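Local coordinates for uncharacterized protein DUF849 (Burkholderia xenovorans LB400, PDB 3E02) that is probably a zinc-dependent beta-keto acid cleavage enzyme of TIM-barrel fold, likely acting on 3-keto-5-aminohexanoate or a related compound, at residues A[8-13]-A[278-283]; A[212-217]-A[248-253]; A[242-247]-A[254-259]; A[262-267]-A[273-278]. All coordinates share one frame; numbering follows the deposited sequence.

Contact 1: residues A[8-13]-A[278-283]; sequences IIITCA and RKIRRI. With EDO (1,2-ethanediol), chain L.
I10 on strand 10-13 meets I280 and R281 on helix 273-286, a contact between a strand of the TIM barrel and a helix lying on its outside. The apolar part is small and buried. I10 sends its CD1 out to the helix, where it lies 4.1 Å from CG2 of I280; the two side chains run past each other in opposite directions. With CG1 of I10 anti to the carbonyl carbon (chi1 -63°) and CD1 extended beyond it, the methyl at the end of the chain does all the touching. The same CD1 comes within 4.2 Å of CB of R281, and here the side chains cross at about a right angle. V254 of the neighbouring strand touches both isoleucines, and V277, one turn back on the helix, touches I10.

On the helix side the polar groups turn elsewhere. R281 gives only its first methylene to I10; its extended chain leads the guanidinium away to a salt bridge with E285 and a hydrogen bond to the carbonyl O of A44. R282, by contrast, makes a salt bridge through NE with E286 of the second subunit, so this helix also faces the subunit interface.

A 1,2-ethanediol, probably from the crystallisation liquor, bonds through O2 to the carbonyl O of E275, and R278 and R282 add weak hydrogen bonds in their guanidinium planes. R282 gives NH1 and NH2 to O2, with NH1 3.3 Å from that oxygen. At the other end of the diol, NH2 of R278 points almost straight at O1, 3.3 Å away, with an N-H...O angle of 175°.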
# COMPACT_ATOMS: atom_id res chain seq x y z
N ILE A 8 -14.58 15.04 -15.32
CA ILE A 8 -14.80 13.61 -15.10
C ILE A 8 -15.72 13.03 -16.17
O ILE A 8 -16.81 13.56 -16.41
CB ILE A 8 -15.40 13.33 -13.70
CG1 ILE A 8 -14.43 13.75 -12.60
CG2 ILE A 8 -15.76 11.84 -13.54
CD1 ILE A 8 -15.04 13.70 -11.18
N ILE A 9 -15.28 11.95 -16.81
CA ILE A 9 -16.12 11.23 -17.76
C ILE A 9 -17.03 10.31 -16.96
O ILE A 9 -16.53 9.44 -16.22
CB ILE A 9 -15.30 10.36 -18.73
CG1 ILE A 9 -14.34 11.22 -19.56
CG2 ILE A 9 -16.23 9.53 -19.67
CD1 ILE A 9 -13.41 10.42 -20.46
N ILE A 10 -18.34 10.50 -17.09
CA ILE A 10 -19.33 9.57 -16.55
C ILE A 10 -19.70 8.65 -17.73
O ILE A 10 -20.22 9.13 -18.75
CB ILE A 10 -20.63 10.24 -16.06
CG1 ILE A 10 -20.35 11.18 -14.88
CG2 ILE A 10 -21.67 9.14 -15.66
CD1 ILE A 10 -21.58 11.95 -14.39
N THR A 11 -19.39 7.37 -17.58
CA THR A 11 -19.79 6.36 -18.54
C THR A 11 -21.03 5.68 -17.94
O THR A 11 -21.07 5.41 -16.74
CB THR A 11 -18.70 5.32 -18.80
OG1 THR A 11 -17.54 5.95 -19.35
CG2 THR A 11 -19.19 4.21 -19.80
N CYS A 12 -22.04 5.44 -18.77
CA CYS A 12 -23.21 4.67 -18.35
C CYS A 12 -23.27 3.35 -19.12
O CYS A 12 -23.44 3.36 -20.35
CB CYS A 12 -24.49 5.42 -18.56
SG CYS A 12 -25.93 4.45 -18.00
N ALA A 13 -23.14 2.24 -18.39
CA ALA A 13 -23.27 0.88 -18.93
C ALA A 13 -24.75 0.51 -18.78
O ALA A 13 -25.22 0.14 -17.70
CB ALA A 13 -22.34 -0.08 -18.22
N ARG A 278 -27.48 10.63 -12.27
CA ARG A 278 -27.81 11.80 -11.45
C ARG A 278 -27.12 11.75 -10.08
O ARG A 278 -26.56 12.77 -9.64
CB ARG A 278 -29.33 11.98 -11.27
CG ARG A 278 -30.01 12.52 -12.53
CD ARG A 278 -31.37 13.06 -12.24
NE ARG A 278 -32.31 12.03 -11.82
CZ ARG A 278 -33.00 11.22 -12.64
NH1 ARG A 278 -32.88 11.27 -13.96
NH2 ARG A 278 -33.83 10.33 -12.10
N LYS A 279 -27.12 10.57 -9.45
CA LYS A 279 -26.50 10.42 -8.13
C LYS A 279 -24.99 10.69 -8.13
O LYS A 279 -24.51 11.48 -7.31
CB LYS A 279 -26.79 9.05 -7.49
CG LYS A 279 -26.06 8.85 -6.16
CD LYS A 279 -26.52 7.62 -5.40
CE LYS A 279 -27.83 7.82 -4.71
NZ LYS A 279 -28.14 6.75 -3.72
N ILE A 280 -24.26 10.04 -9.03
CA ILE A 280 -22.81 10.25 -9.08
C ILE A 280 -22.47 11.69 -9.44
O ILE A 280 -21.53 12.26 -8.88
CB ILE A 280 -22.04 9.20 -9.94
CG1 ILE A 280 -20.51 9.30 -9.68
CG2 ILE A 280 -22.42 9.30 -11.43
CD1 ILE A 280 -20.10 9.24 -8.16
N ARG A 281 -23.28 12.31 -10.31
CA ARG A 281 -23.11 13.72 -10.64
C ARG A 281 -23.32 14.61 -9.42
O ARG A 281 -22.55 15.57 -9.23
CB ARG A 281 -24.02 14.14 -11.78
CG ARG A 281 -23.77 15.56 -12.21
CD ARG A 281 -24.56 15.89 -13.42
NE ARG A 281 -24.21 17.22 -13.93
CZ ARG A 281 -24.71 17.76 -15.04
NH1 ARG A 281 -25.61 17.11 -15.77
NH2 ARG A 281 -24.30 18.98 -15.41
N ARG A 282 -24.34 14.32 -8.59
CA ARG A 282 -24.54 15.09 -7.34
C ARG A 282 -23.32 14.97 -6.40
O ARG A 282 -22.84 15.98 -5.89
CB ARG A 282 -25.81 14.70 -6.61
CG ARG A 282 -27.09 15.16 -7.32
CD ARG A 282 -28.28 15.06 -6.44
NE ARG A 282 -28.49 13.71 -5.91
CZ ARG A 282 -29.11 12.71 -6.54
NH1 ARG A 282 -29.66 12.87 -7.74
NH2 ARG A 282 -29.21 11.54 -5.92
N ILE A 283 -22.82 13.75 -6.23
CA ILE A 283 -21.64 13.48 -5.38
C ILE A 283 -20.43 14.29 -5.89
O ILE A 283 -19.76 14.98 -5.12
CB ILE A 283 -21.32 11.96 -5.30
CG1 ILE A 283 -22.42 11.18 -4.55
CG2 ILE A 283 -19.99 11.76 -4.59
CD1 ILE A 283 -22.32 9.64 -4.64
C1 EDO L . -33.16 10.56 -8.10
O1 EDO L . -34.36 10.26 -8.85
C2 EDO L . -31.96 10.55 -9.04
O2 EDO L . -30.79 9.89 -8.55

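Contact 2: residues A[212-217]-A[248-253]; sequences ENLLHM and AILGGN
L250 reaches across to L214 and L215, joining the end of helix 240-249 to helix 211-225, two of the helices packed round the outside of the TIM barrel. The tight part is the pair L214 and L250, which approach tip to tip. CD1 of L250 comes to 3.8 Å from CG of L214 and 3.9 Å from its CD2, one methyl set against the branch point and one arm of the other leucine. L214 carries CG anti to its backbone N (chi1 175°), while L250 is extended out to CD1 (chi2 176°); together these bring the two branched ends together. V233 and F201, on the barrel strands beneath, also touch L214.

The looser part is L215. Its CD1 lies 4.2 Å from the same CD1 of L250, and the two side chains cross at about a right angle; a second conformer of L215 makes this contact the more doubtful of the two. Although buried, this side faces a neighbour: L215 of the second subunit packs on L215, and P211 of that subunit packs on L250.

Beyond L250 the chain leaves the helix through a Schellman motif. G251 takes positive phi (89°), a backbone shape that glycine adopts readily, and the turn leads the chain on to the next strand. Its N lies 3.1 Å from O of A248, a backbone hydrogen bond back into the last helical turn.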
# COMPACT_ATOMS: atom_id res chain seq x y z
N GLU A 212 -8.39 -0.85 -0.81
CA GLU A 212 -6.95 -1.03 -0.99
C GLU A 212 -6.61 -1.51 -2.42
O GLU A 212 -5.55 -1.17 -2.95
CB GLU A 212 -6.35 -2.04 -0.01
CG GLU A 212 -6.39 -1.67 1.45
CD GLU A 212 -7.66 -2.09 2.17
OE1 GLU A 212 -8.71 -2.38 1.52
OE2 GLU A 212 -7.59 -2.11 3.41
N ASN A 213 -7.49 -2.32 -3.01
CA ASN A 213 -7.28 -2.83 -4.37
C ASN A 213 -7.30 -1.72 -5.43
O ASN A 213 -6.54 -1.81 -6.39
CB ASN A 213 -8.30 -3.95 -4.72
CG ASN A 213 -8.07 -5.20 -3.89
OD1 ASN A 213 -6.94 -5.54 -3.55
ND2 ASN A 213 -9.16 -5.92 -3.57
N LEU A 214 -8.14 -0.70 -5.25
CA LEU A 214 -8.18 0.42 -6.18
C LEU A 214 -6.90 1.26 -6.11
O LEU A 214 -6.30 1.56 -7.14
CB LEU A 214 -9.41 1.31 -5.95
CG LEU A 214 -9.53 2.60 -6.77
CD1 LEU A 214 -9.38 2.36 -8.26
CD2 LEU A 214 -10.88 3.24 -6.41
N LEU A 215 -6.51 1.63 -4.90
CA LEU A 215 -5.28 2.42 -4.73
C LEU A 215 -4.06 1.63 -5.20
O LEU A 215 -3.18 2.22 -5.78
CB LEU A 215 -5.08 2.95 -3.31
CG LEU A 215 -5.91 4.19 -2.95
CD1 LEU A 215 -7.36 3.81 -2.65
CD2 LEU A 215 -5.29 4.93 -1.76
N HIS A 216 -4.05 0.32 -4.98
CA HIS A 216 -2.95 -0.53 -5.43
C HIS A 216 -2.85 -0.55 -6.95
O HIS A 216 -1.77 -0.39 -7.49
CB HIS A 216 -3.03 -1.95 -4.87
CG HIS A 216 -1.90 -2.82 -5.32
ND1 HIS A 216 -0.61 -2.65 -4.85
CD2 HIS A 216 -1.85 -3.84 -6.20
CE1 HIS A 216 0.18 -3.54 -5.43
NE2 HIS A 216 -0.55 -4.28 -6.25
N MSE A 217 -3.99 -0.76 -7.63
CA MSE A 217 -4.02 -0.76 -9.09
C MSE A 217 -3.57 0.59 -9.67
O MSE A 217 -2.86 0.61 -10.67
CB MSE A 217 -5.39 -1.19 -9.61
CG MSE A 217 -5.64 -2.69 -9.43
SE MSE A 217 -7.32 -3.24 -10.17
CE MSE A 217 -6.75 -3.38 -12.01
N ALA A 248 -13.34 9.30 -8.31
CA ALA A 248 -13.44 10.78 -8.44
C ALA A 248 -12.41 11.48 -7.55
O ALA A 248 -11.69 12.35 -8.01
CB ALA A 248 -14.86 11.26 -8.10
N ILE A 249 -12.35 11.06 -6.28
CA ILE A 249 -11.40 11.58 -5.27
C ILE A 249 -9.94 11.37 -5.69
O ILE A 249 -9.08 12.25 -5.50
CB ILE A 249 -11.69 10.96 -3.89
CG1 ILE A 249 -13.03 11.50 -3.36
CG2 ILE A 249 -10.55 11.25 -2.88
CD1 ILE A 249 -13.52 10.78 -2.12
N LEU A 250 -9.66 10.21 -6.29
CA LEU A 250 -8.32 9.90 -6.80
C LEU A 250 -7.94 10.58 -8.13
O LEU A 250 -6.84 10.37 -8.63
CB LEU A 250 -8.15 8.38 -6.94
CG LEU A 250 -8.25 7.54 -5.66
CD1 LEU A 250 -8.16 6.06 -6.06
CD2 LEU A 250 -7.17 7.92 -4.64
N GLY A 251 -8.82 11.39 -8.72
CA GLY A 251 -8.55 12.06 -10.00
C GLY A 251 -8.95 11.23 -11.20
O GLY A 251 -8.55 11.54 -12.32
N GLY A 252 -9.78 10.19 -10.96
CA GLY A 252 -10.25 9.29 -11.98
C GLY A 252 -11.65 9.58 -12.49
O GLY A 252 -12.30 10.57 -12.09
N ASN A 253 -12.09 8.69 -13.37
CA ASN A 253 -13.38 8.76 -14.04
C ASN A 253 -14.31 7.68 -13.48
O ASN A 253 -13.88 6.81 -12.71
CB ASN A 253 -13.15 8.65 -15.54
CG ASN A 253 -12.25 9.75 -16.06
OD1 ASN A 253 -12.70 10.87 -16.26
ND2 ASN A 253 -10.97 9.44 -16.25

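Contact 3: residues A[242-247]-A[254-259]; sequences PFVTMS and VRVGLE. With ZN (zinc ion), chain B.
V244 packs against V254 and passes on to V256, its isopropyl group set over the strand backbone between the two valines. Helix 242-247 runs nearly antiparallel to strand 254-256, their axes 8.1 Å apart at closest and 161° between their directions. V244 and V254 meet at their branch points, with CB to CB at 3.8 Å, while CG1 of V254 tucks in 3.3 Å from the carbonyl O of V244. In return, CG1 of V244 rests 3.3 Å from the carbonyl O of R255. This leaves CG2 of V244 for V256: it faces CG1 of that residue at 4.2 Å, and the two side chains cross at about a right angle. I280 of helix 273-286 adds to the same apolar layer.

R255 goes the other way. Extended from CG to NE, with CG anti to its backbone N (chi1 165°), it carries the guanidinium away from the helix toward the zinc ion. NH2 makes a salt bridge with OE2 of E259 at 3.1 Å and a hydrogen bond to a zinc-bound water lying in the guanidinium plane, while NE pairs with D260. The same OE2 binds the zinc ion at 2.2 Å, beside H50, H52 and three waters. A valine layer under the helix with the metal ligand just past the strand's C-terminal end suits a TIM barrel, whose active site lies at that end of its strands.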
# COMPACT_ATOMS: atom_id res chain seq x y z
N PRO A 242 -19.66 3.82 -3.66
CA PRO A 242 -18.39 4.07 -2.94
C PRO A 242 -17.16 3.98 -3.83
O PRO A 242 -16.28 4.83 -3.73
CB PRO A 242 -18.35 2.95 -1.89
CG PRO A 242 -19.71 2.47 -1.77
CD PRO A 242 -20.44 2.75 -3.02
N PHE A 243 -17.11 2.99 -4.72
CA PHE A 243 -15.94 2.84 -5.62
C PHE A 243 -15.79 3.96 -6.64
O PHE A 243 -14.69 4.46 -6.81
CB PHE A 243 -15.88 1.47 -6.29
CG PHE A 243 -15.09 0.49 -5.49
CD1 PHE A 243 -15.58 0.01 -4.27
CD2 PHE A 243 -13.80 0.15 -5.88
CE1 PHE A 243 -14.81 -0.86 -3.49
CE2 PHE A 243 -13.04 -0.71 -5.11
CZ PHE A 243 -13.53 -1.20 -3.92
N VAL A 244 -16.88 4.36 -7.30
CA VAL A 244 -16.81 5.46 -8.27
C VAL A 244 -16.55 6.80 -7.56
O VAL A 244 -15.90 7.65 -8.15
CB VAL A 244 -17.99 5.53 -9.24
CG1 VAL A 244 -18.04 4.23 -10.08
CG2 VAL A 244 -19.33 5.78 -8.52
N THR A 245 -17.04 6.98 -6.33
CA THR A 245 -16.73 8.19 -5.53
C THR A 245 -15.22 8.21 -5.21
O THR A 245 -14.56 9.25 -5.35
CB THR A 245 -17.58 8.28 -4.27
OG1 THR A 245 -18.96 8.28 -4.65
CG2 THR A 245 -17.27 9.57 -3.47
N MSE A 246 -14.69 7.06 -4.81
CA MSE A 246 -13.24 6.89 -4.55
C MSE A 246 -12.45 7.28 -5.82
O MSE A 246 -11.47 8.03 -5.76
CB MSE A 246 -12.98 5.44 -4.09
CG MSE A 246 -11.67 5.10 -3.38
SE MSE A 246 -12.13 3.67 -2.01
CE MSE A 246 -12.96 2.45 -3.09
N SER A 247 -12.89 6.78 -6.98
CA SER A 247 -12.23 7.12 -8.26
C SER A 247 -12.18 8.64 -8.48
O SER A 247 -11.12 9.20 -8.76
CB SER A 247 -12.92 6.46 -9.45
OG SER A 247 -12.18 6.65 -10.63
N VAL A 254 -15.58 7.75 -13.87
CA VAL A 254 -16.61 6.92 -13.25
C VAL A 254 -17.50 6.22 -14.26
O VAL A 254 -17.83 6.76 -15.31
CB VAL A 254 -17.50 7.77 -12.28
CG1 VAL A 254 -16.63 8.49 -11.21
CG2 VAL A 254 -18.37 8.77 -13.01
N ARG A 255 -17.85 4.98 -13.92
CA ARG A 255 -18.81 4.19 -14.68
C ARG A 255 -19.92 3.73 -13.74
O ARG A 255 -19.64 3.14 -12.70
CB ARG A 255 -18.14 2.99 -15.33
CG ARG A 255 -19.14 1.95 -15.82
CD ARG A 255 -18.53 0.99 -16.82
NE ARG A 255 -19.24 -0.28 -16.80
CZ ARG A 255 -19.01 -1.30 -17.61
NH1 ARG A 255 -18.15 -1.21 -18.62
NH2 ARG A 255 -19.69 -2.41 -17.43
N VAL A 256 -21.16 4.04 -14.12
CA VAL A 256 -22.36 3.58 -13.40
C VAL A 256 -23.24 2.92 -14.46
O VAL A 256 -22.83 2.81 -15.62
CB VAL A 256 -23.09 4.72 -12.62
CG1 VAL A 256 -22.16 5.31 -11.54
CG2 VAL A 256 -23.60 5.80 -13.57
N GLY A 257 -24.41 2.43 -14.04
CA GLY A 257 -25.38 1.83 -14.93
C GLY A 257 -25.95 0.51 -14.45
O GLY A 257 -25.34 -0.17 -13.61
N LEU A 258 -27.13 0.18 -14.98
CA LEU A 258 -27.84 -1.06 -14.65
C LEU A 258 -27.09 -2.34 -15.04
O LEU A 258 -27.41 -3.40 -14.54
CB LEU A 258 -29.27 -1.06 -15.18
CG LEU A 258 -30.20 0.06 -14.67
CD1 LEU A 258 -31.62 -0.14 -15.21
CD2 LEU A 258 -30.25 0.12 -13.18
N GLU A 259 -26.13 -2.23 -15.95
CA GLU A 259 -25.23 -3.35 -16.24
C GLU A 259 -24.47 -3.84 -15.00
O GLU A 259 -24.27 -5.04 -14.84
CB GLU A 259 -24.21 -2.95 -17.31
CG GLU A 259 -23.04 -3.93 -17.47
CD GLU A 259 -22.33 -3.86 -18.78
OE1 GLU A 259 -22.75 -3.14 -19.69
OE2 GLU A 259 -21.36 -4.62 -18.88
ZN ZN B . -20.10 -4.61 -20.69
O HOH W 1 -18.09 -4.42 -19.35
O HOH W 2 -18.09 -5.52 -21.94
O HOH W 3 -19.50 -6.64 -20.03

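Contact 4: residues A[262-267]-A[273-278]; sequences LYSGKG and NAEQVR. With EDO (1,2-ethanediol), chain L; EDO (1,2-ethanediol), chain F.
Q276 reaches from helix 273-286 to the backbone of Y263, while E275, one residue earlier on the helix, comes up to S264. Along segment 262-267, L262 turns its side chain off toward H19 and M23 and brings only its backbone near the helix, its carbonyl carbon 4.4 Å from NE2 of Q276.

Y263 supplies the main polar link through its carbonyl. NE2 of Q276 donates to O of Y263 at 2.9 Å, with an N-H...O angle of 148°. The donor stands 51° above the carbonyl plane, off the lone-pair directions. CG of Q276 is anti to its carbonyl carbon (chi1 -66°) and the chain is extended beyond it, which carries the amide across to the loop. NE2 also donates to O of S261, while OE1 accepts a weak hydrogen bond from N of G257. The side chain of Y263 sets off away from the helix.

S264, at a bend in the chain, lays its CB 3.7 Å from OE1 of E275. A water bridges the two side chains: OG of S264 donates to it at 2.7 Å, and it donates to OE1 at 2.9 Å. That oxygen also accepts from N of T271, and the carbonyl O of S264 is taken by K279. On the helix itself, the carbonyl O of E275 receives O2 of a 1,2-ethanediol at 2.7 Å.

The chemistry is thus largely polar: the amide of Q276 bonds to S261 and Y263, just after the zinc ligand E259, and weakly to G257, just before it, tying the chain on both sides of that ligand to the helix.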
# COMPACT_ATOMS: atom_id res chain seq x y z
N LEU A 262 -28.17 -3.10 -10.17
CA LEU A 262 -29.60 -2.88 -10.38
C LEU A 262 -30.24 -1.91 -9.37
O LEU A 262 -31.45 -1.68 -9.43
CB LEU A 262 -30.33 -4.22 -10.34
CG LEU A 262 -29.98 -5.22 -11.43
CD1 LEU A 262 -30.65 -6.57 -11.14
CD2 LEU A 262 -30.38 -4.67 -12.80
N TYR A 263 -29.44 -1.33 -8.47
CA TYR A 263 -29.92 -0.53 -7.34
C TYR A 263 -29.56 0.94 -7.42
O TYR A 263 -28.45 1.28 -7.87
CB TYR A 263 -29.38 -1.18 -6.04
CG TYR A 263 -29.90 -2.59 -5.93
CD1 TYR A 263 -31.17 -2.84 -5.42
CD2 TYR A 263 -29.16 -3.68 -6.44
CE1 TYR A 263 -31.71 -4.15 -5.38
CE2 TYR A 263 -29.69 -5.00 -6.40
CZ TYR A 263 -30.97 -5.22 -5.88
OH TYR A 263 -31.50 -6.48 -5.83
N SER A 264 -30.50 1.80 -7.02
CA SER A 264 -30.27 3.26 -6.92
C SER A 264 -29.59 3.61 -5.59
O SER A 264 -28.86 4.60 -5.48
CB SER A 264 -31.58 4.03 -7.05
OG SER A 264 -32.55 3.63 -6.08
N GLY A 265 -29.88 2.80 -4.58
CA GLY A 265 -29.34 2.94 -3.23
C GLY A 265 -29.71 1.69 -2.45
O GLY A 265 -30.33 0.77 -3.00
N LYS A 266 -29.35 1.66 -1.17
CA LYS A 266 -29.58 0.46 -0.35
C LYS A 266 -31.06 0.05 -0.37
O LYS A 266 -31.95 0.88 -0.17
CB LYS A 266 -29.06 0.64 1.09
CG LYS A 266 -29.72 1.74 1.90
CD LYS A 266 -29.07 1.87 3.27
CE LYS A 266 -29.61 3.08 4.01
NZ LYS A 266 -28.85 3.28 5.27
N GLY A 267 -31.30 -1.22 -0.70
CA GLY A 267 -32.65 -1.80 -0.73
C GLY A 267 -33.65 -1.19 -1.68
O GLY A 267 -34.86 -1.30 -1.45
N ASN A 273 -31.32 4.01 -15.52
CA ASN A 273 -29.90 4.34 -15.56
C ASN A 273 -29.67 5.79 -15.13
O ASN A 273 -28.69 6.08 -14.43
CB ASN A 273 -29.33 4.12 -16.97
CG ASN A 273 -28.94 2.69 -17.21
OD1 ASN A 273 -27.89 2.25 -16.76
ND2 ASN A 273 -29.76 1.96 -17.94
N ALA A 274 -30.58 6.67 -15.54
CA ALA A 274 -30.53 8.10 -15.20
C ALA A 274 -30.45 8.36 -13.71
O ALA A 274 -29.80 9.31 -13.32
CB ALA A 274 -31.72 8.86 -15.81
N GLU A 275 -31.09 7.54 -12.87
CA GLU A 275 -30.99 7.70 -11.42
C GLU A 275 -29.56 7.62 -10.91
O GLU A 275 -29.14 8.44 -10.08
CB GLU A 275 -31.84 6.69 -10.66
CG GLU A 275 -33.30 6.91 -10.80
CD GLU A 275 -34.10 5.99 -9.89
OE1 GLU A 275 -33.86 4.77 -9.91
OE2 GLU A 275 -34.98 6.49 -9.16
N GLN A 276 -28.82 6.63 -11.39
CA GLN A 276 -27.42 6.45 -10.99
C GLN A 276 -26.52 7.55 -11.54
O GLN A 276 -25.63 8.01 -10.83
CB GLN A 276 -26.91 5.08 -11.44
CG GLN A 276 -27.61 3.91 -10.71
CD GLN A 276 -27.19 2.55 -11.27
OE1 GLN A 276 -26.48 2.49 -12.25
NE2 GLN A 276 -27.63 1.46 -10.64
N VAL A 277 -26.75 7.97 -12.79
CA VAL A 277 -25.98 9.07 -13.39
C VAL A 277 -26.21 10.34 -12.57
O VAL A 277 -25.24 11.02 -12.17
CB VAL A 277 -26.32 9.27 -14.90
CG1 VAL A 277 -25.57 10.51 -15.49
CG2 VAL A 277 -25.98 8.01 -15.71
N ARG A 278 -27.48 10.63 -12.27
CA ARG A 278 -27.81 11.80 -11.45
C ARG A 278 -27.12 11.75 -10.08
O ARG A 278 -26.56 12.77 -9.64
CB ARG A 278 -29.33 11.98 -11.27
CG ARG A 278 -30.01 12.52 -12.53
CD ARG A 278 -31.37 13.06 -12.24
NE ARG A 278 -32.31 12.03 -11.82
CZ ARG A 278 -33.00 11.22 -12.64
NH1 ARG A 278 -32.88 11.27 -13.96
NH2 ARG A 278 -33.83 10.33 -12.10
C1 EDO L . -33.16 10.56 -8.10
O1 EDO L . -34.36 10.26 -8.85
C2 EDO L . -31.96 10.55 -9.04
O2 EDO L . -30.79 9.89 -8.55
C1 EDO F . -28.92 -9.22 -8.12
O1 EDO F . -28.85 -8.48 -6.90
C2 EDO F . -27.96 -10.40 -8.05
O2 EDO F . -26.72 -10.05 -8.69
O HOH W 4 -34.90 3.86 -7.37

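Contacts 1, 3 and 4 form a cluster, their centres 7 to 11 Å apart, while the centre of contact 2 lies about 16 Å from contact 1 and 21 Å from contact 4, but 11 Å from contact 3, which it touches. Strands 10-13 and 253-256 are parallel neighbours in the barrel sheet and link contacts 1 and 3; helix 273-286 serves contacts 1 and 4, and helix 240-249 contacts 2 and 3. Along the chain, contact 1 encloses the other three, the segments of contacts 2 and 3 alternate, and contact 4 follows both. The strand pairing closes the barrel, contact 1 lays the late helix over the first strand, contact 3 leads to the zinc site, and all four reach the second subunit.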